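Local coordinates for protein serine proteinase inhibitor 1 (Myxoma virus, PDB 6BJ5) that inhibits serine proteases as a member of the poxvirus branch of the serpin family and is important in the virulence of myxoma virus, at residues V148-H156 with L203-M212. Residues are numbered along the deposited sequence; the frame is centred on the assembly and turned at random.
Sequences VRMKTSWRH and LPYKRRQTAM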
loop_
_atom_site.group_PDB
_atom_site.type_symbol
_atom_site.label_atom_id
_atom_site.label_comp_id
_atom_site.label_asym_id
_atom_site.label_seq_id
_atom_site.Cartn_x
_atom_site.Cartn_y
_atom_site.Cartn_z
ATOM N N VAL A 148 -7.706 2.887 -1.333
ATOM C CA VAL A 148 -6.959 4.017 -0.790
ATOM C C VAL A 148 -6.555 4.905 -1.954
ATOM O O VAL A 148 -6.051 4.408 -2.970
ATOM C CB VAL A 148 -5.709 3.585 0.009
ATOM C CG1 VAL A 148 -5.067 4.798 0.614
ATOM C CG2 VAL A 148 -6.067 2.605 1.107
ATOM N N ARG A 149 -6.772 6.216 -1.810
ATOM C CA ARG A 149 -6.398 7.157 -2.862
ATOM C C ARG A 149 -5.719 8.380 -2.270
ATOM O O ARG A 149 -6.128 8.884 -1.220
ATOM C CB ARG A 149 -7.607 7.641 -3.653
ATOM C CG ARG A 149 -8.392 6.535 -4.331
ATOM C CD ARG A 149 -7.792 6.081 -5.639
ATOM N NE ARG A 149 -8.743 5.225 -6.348
ATOM C CZ ARG A 149 -9.061 3.977 -6.006
ATOM N NH1 ARG A 149 -8.498 3.396 -4.947
ATOM N NH2 ARG A 149 -9.954 3.307 -6.732
ATOM N N MET A 150 -4.678 8.849 -2.948
ATOM C CA MET A 150 -4.027 10.082 -2.548
ATOM C C MET A 150 -3.533 10.777 -3.800
ATOM O O MET A 150 -2.876 10.148 -4.638
ATOM C CB MET A 150 -2.866 9.835 -1.600
ATOM C CG MET A 150 -2.254 11.112 -1.104
ATOM S SD MET A 150 -0.772 10.680 -0.235
ATOM C CE MET A 150 -0.075 9.587 -1.476
ATOM N N LYS A 151 -3.852 12.066 -3.924
ATOM C CA LYS A 151 -3.292 12.897 -4.983
ATOM C C LYS A 151 -2.995 14.260 -4.373
ATOM O O LYS A 151 -3.924 14.980 -4.002
ATOM C CB LYS A 151 -4.257 12.985 -6.165
ATOM C CG LYS A 151 -3.693 13.689 -7.372
ATOM C CD LYS A 151 -4.663 13.620 -8.538
ATOM C CE LYS A 151 -4.059 14.258 -9.773
ATOM N NZ LYS A 151 -3.744 15.699 -9.541
ATOM N N THR A 152 -1.710 14.618 -4.287
ATOM C CA THR A 152 -1.258 15.806 -3.563
ATOM C C THR A 152 0.027 16.364 -4.174
ATOM O O THR A 152 0.932 15.608 -4.545
ATOM C CB THR A 152 -0.999 15.492 -2.078
ATOM O OG1 THR A 152 -2.067 14.695 -1.541
ATOM C CG2 THR A 152 -0.863 16.790 -1.265
ATOM N N SER A 153 0.140 17.690 -4.206
ATOM C CA SER A 153 1.365 18.318 -4.689
ATOM C C SER A 153 2.437 18.293 -3.612
ATOM O O SER A 153 2.160 18.041 -2.433
ATOM C CB SER A 153 1.118 19.766 -5.086
ATOM O OG SER A 153 0.010 19.863 -5.957
ATOM N N TRP A 154 3.683 18.504 -4.041
ATOM C CA TRP A 154 4.760 18.730 -3.088
ATOM C C TRP A 154 4.548 20.068 -2.381
ATOM O O TRP A 154 3.867 20.968 -2.886
ATOM C CB TRP A 154 6.129 18.743 -3.780
ATOM C CG TRP A 154 6.481 17.492 -4.507
ATOM C CD1 TRP A 154 6.637 17.332 -5.861
ATOM C CD2 TRP A 154 6.734 16.214 -3.921
ATOM N NE1 TRP A 154 6.968 16.019 -6.148
ATOM C CE2 TRP A 154 7.033 15.318 -4.971
ATOM C CE3 TRP A 154 6.738 15.738 -2.607
ATOM C CZ2 TRP A 154 7.318 13.978 -4.741
ATOM C CZ3 TRP A 154 7.026 14.413 -2.382
ATOM C CH2 TRP A 154 7.310 13.545 -3.445
ATOM N N ARG A 155 5.137 20.202 -1.193
ATOM C CA ARG A 155 5.171 21.523 -0.581
ATOM C C ARG A 155 6.015 22.477 -1.438
ATOM O O ARG A 155 5.588 23.592 -1.765
ATOM C CB ARG A 155 5.696 21.432 0.856
ATOM C CG ARG A 155 5.606 22.770 1.577
ATOM C CD ARG A 155 6.416 22.827 2.863
ATOM N NE ARG A 155 6.392 24.189 3.400
ATOM C CZ ARG A 155 7.143 24.625 4.405
ATOM N NH1 ARG A 155 8.004 23.811 5.003
ATOM N NH2 ARG A 155 7.041 25.888 4.800
ATOM N N HIS A 156 7.187 22.021 -1.878
ATOM C CA HIS A 156 8.042 22.752 -2.816
ATOM C C HIS A 156 8.257 21.867 -4.031
ATOM O O HIS A 156 9.015 20.890 -3.962
ATOM C CB HIS A 156 9.373 23.111 -2.170
ATOM C CG HIS A 156 9.236 24.056 -1.024
ATOM N ND1 HIS A 156 10.117 24.075 0.035
ATOM C CD2 HIS A 156 8.341 25.048 -0.793
ATOM C CE1 HIS A 156 9.745 25.005 0.897
ATOM N NE2 HIS A 156 8.677 25.616 0.414
ATOM N N LEU A 203 10.236 14.495 2.203
ATOM C CA LEU A 203 9.661 15.394 1.220
ATOM C C LEU A 203 8.218 15.657 1.602
ATOM O O LEU A 203 7.371 14.772 1.429
ATOM C CB LEU A 203 9.741 14.773 -0.172
ATOM C CG LEU A 203 11.116 14.291 -0.616
ATOM C CD1 LEU A 203 10.947 13.356 -1.792
ATOM C CD2 LEU A 203 11.944 15.481 -1.036
ATOM N N PRO A 204 7.888 16.804 2.176
ATOM C CA PRO A 204 6.495 17.050 2.554
ATOM C C PRO A 204 5.605 17.413 1.376
ATOM O O PRO A 204 6.006 18.124 0.454
ATOM C CB PRO A 204 6.607 18.228 3.529
ATOM C CG PRO A 204 7.856 18.930 3.130
ATOM C CD PRO A 204 8.800 17.843 2.695
ATOM N N TYR A 205 4.351 16.967 1.459
ATOM C CA TYR A 205 3.344 17.338 0.476
ATOM C C TYR A 205 2.699 18.638 0.913
ATOM O O TYR A 205 2.915 19.108 2.027
ATOM C CB TYR A 205 2.281 16.249 0.318
ATOM C CG TYR A 205 2.812 14.997 -0.315
ATOM C CD1 TYR A 205 3.094 14.947 -1.669
ATOM C CD2 TYR A 205 3.082 13.876 0.463
ATOM C CE1 TYR A 205 3.615 13.810 -2.229
ATOM C CE2 TYR A 205 3.592 12.742 -0.080
ATOM C CZ TYR A 205 3.866 12.712 -1.426
ATOM O OH TYR A 205 4.389 11.571 -1.973
ATOM N N LYS A 206 1.889 19.222 0.021
ATOM C CA LYS A 206 1.392 20.575 0.263
ATOM C C LYS A 206 0.426 20.605 1.445
ATOM O O LYS A 206 0.306 21.628 2.123
ATOM C CB LYS A 206 0.753 21.133 -1.017
ATOM C CG LYS A 206 -0.150 22.352 -0.848
ATOM C CD LYS A 206 -0.791 22.748 -2.182
ATOM C CE LYS A 206 -1.940 23.748 -2.019
ATOM N NZ LYS A 206 -2.915 23.626 -3.147
ATOM N N ARG A 207 -0.222 19.477 1.748
ATOM C CA ARG A 207 -1.062 19.398 2.940
ATOM C C ARG A 207 -0.233 19.531 4.218
ATOM O O ARG A 207 -0.681 20.129 5.199
ATOM C CB ARG A 207 -1.835 18.073 2.935
ATOM C CG ARG A 207 -2.822 17.840 1.760
ATOM C CD ARG A 207 -3.991 18.840 1.700
ATOM N NE ARG A 207 -3.555 20.194 1.362
ATOM C CZ ARG A 207 -4.341 21.265 1.357
ATOM N NH1 ARG A 207 -3.839 22.453 1.041
ATOM N NH2 ARG A 207 -5.623 21.153 1.669
ATOM N N ARG A 208 0.970 18.967 4.220
ATOM C CA ARG A 208 1.931 18.817 5.313
ATOM C C ARG A 208 1.478 17.821 6.392
ATOM O O ARG A 208 2.192 17.680 7.383
ATOM C CB ARG A 208 2.322 20.150 5.979
ATOM C CG ARG A 208 3.832 20.451 5.799
ATOM C CD ARG A 208 4.446 21.487 6.751
ATOM N NE ARG A 208 4.182 22.876 6.375
ATOM C CZ ARG A 208 3.637 23.781 7.182
ATOM N NH1 ARG A 208 3.307 23.440 8.419
ATOM N NH2 ARG A 208 3.435 25.024 6.754
ATOM N N GLN A 209 0.363 17.090 6.225
ATOM C CA GLN A 209 0.108 15.920 7.071
ATOM C C GLN A 209 0.616 14.638 6.453
ATOM O O GLN A 209 0.868 13.664 7.171
ATOM C CB GLN A 209 -1.381 15.662 7.309
ATOM C CG GLN A 209 -2.153 16.650 8.097
ATOM C CD GLN A 209 -2.479 17.809 7.229
ATOM O OE1 GLN A 209 -2.603 17.641 6.018
ATOM N NE2 GLN A 209 -2.663 18.982 7.818
ATOM N N THR A 210 0.746 14.619 5.137
ATOM C CA THR A 210 1.339 13.492 4.450
ATOM C C THR A 210 2.704 13.913 3.918
ATOM O O THR A 210 2.940 15.084 3.601
ATOM C CB THR A 210 0.396 13.009 3.337
ATOM O OG1 THR A 210 0.015 14.108 2.497
ATOM C CG2 THR A 210 -0.868 12.461 3.934
ATOM N N ALA A 211 3.612 12.945 3.828
ATOM C CA ALA A 211 4.956 13.249 3.358
ATOM C C ALA A 211 5.603 11.985 2.817
ATOM O O ALA A 211 5.219 10.869 3.176
ATOM C CB ALA A 211 5.804 13.846 4.485
ATOM N N MET A 212 6.637 12.172 2.003
ATOM C CA MET A 212 7.394 11.050 1.470
ATOM C C MET A 212 8.739 10.964 2.166
ATOM O O MET A 212 9.485 11.942 2.225
ATOM C CB MET A 212 7.575 11.138 -0.045
ATOM C CG MET A 212 8.414 9.984 -0.587
ATOM S SD MET A 212 8.554 9.872 -2.384
ATOM C CE MET A 212 6.946 9.186 -2.789
#
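Y205 and W154 illustrate how a serpin joins two beta sheets: the end of strand 142-153, in the large mixed sheet, meets the end of the central strand, 198-204, of the small antiparallel sheet, where it enters a type I turn, Y205 to R208. A single backbone bridge pairs W154 with Y205. R155 N donates to P204 O at 2.8 Å. K206 N donates to S153 O at 2.7 Å.

Y205 can be followed outward. Its CB sits 3.6 Å from T152 CG2; a chi1 of -45° turns T152 OG1 beside the backbone N and leaves CG2 anti to it, against Y205. CD1 passes 3.3 Å from S153 O, at the ring edge. CE1 then reaches over one face of the indole, 3.5 Å from W154 CZ3; the planes are near parallel, 9° apart, but slid so that the rings barely overlap. M150 SD stands above the phenol face, a distant Met-aromatic contact. Y205 OH hydrogen-bonds T306 OG1 and W154 NE1 donates to D302 O, tying both rings to strands 305-314 and 293-302 of the large sheet. L203 CB packs obliquely against W154 CZ3, and M212 SD lies at the edge of the six-membered ring, a second Met-aromatic contact, 4.0 Å from W154 CH2.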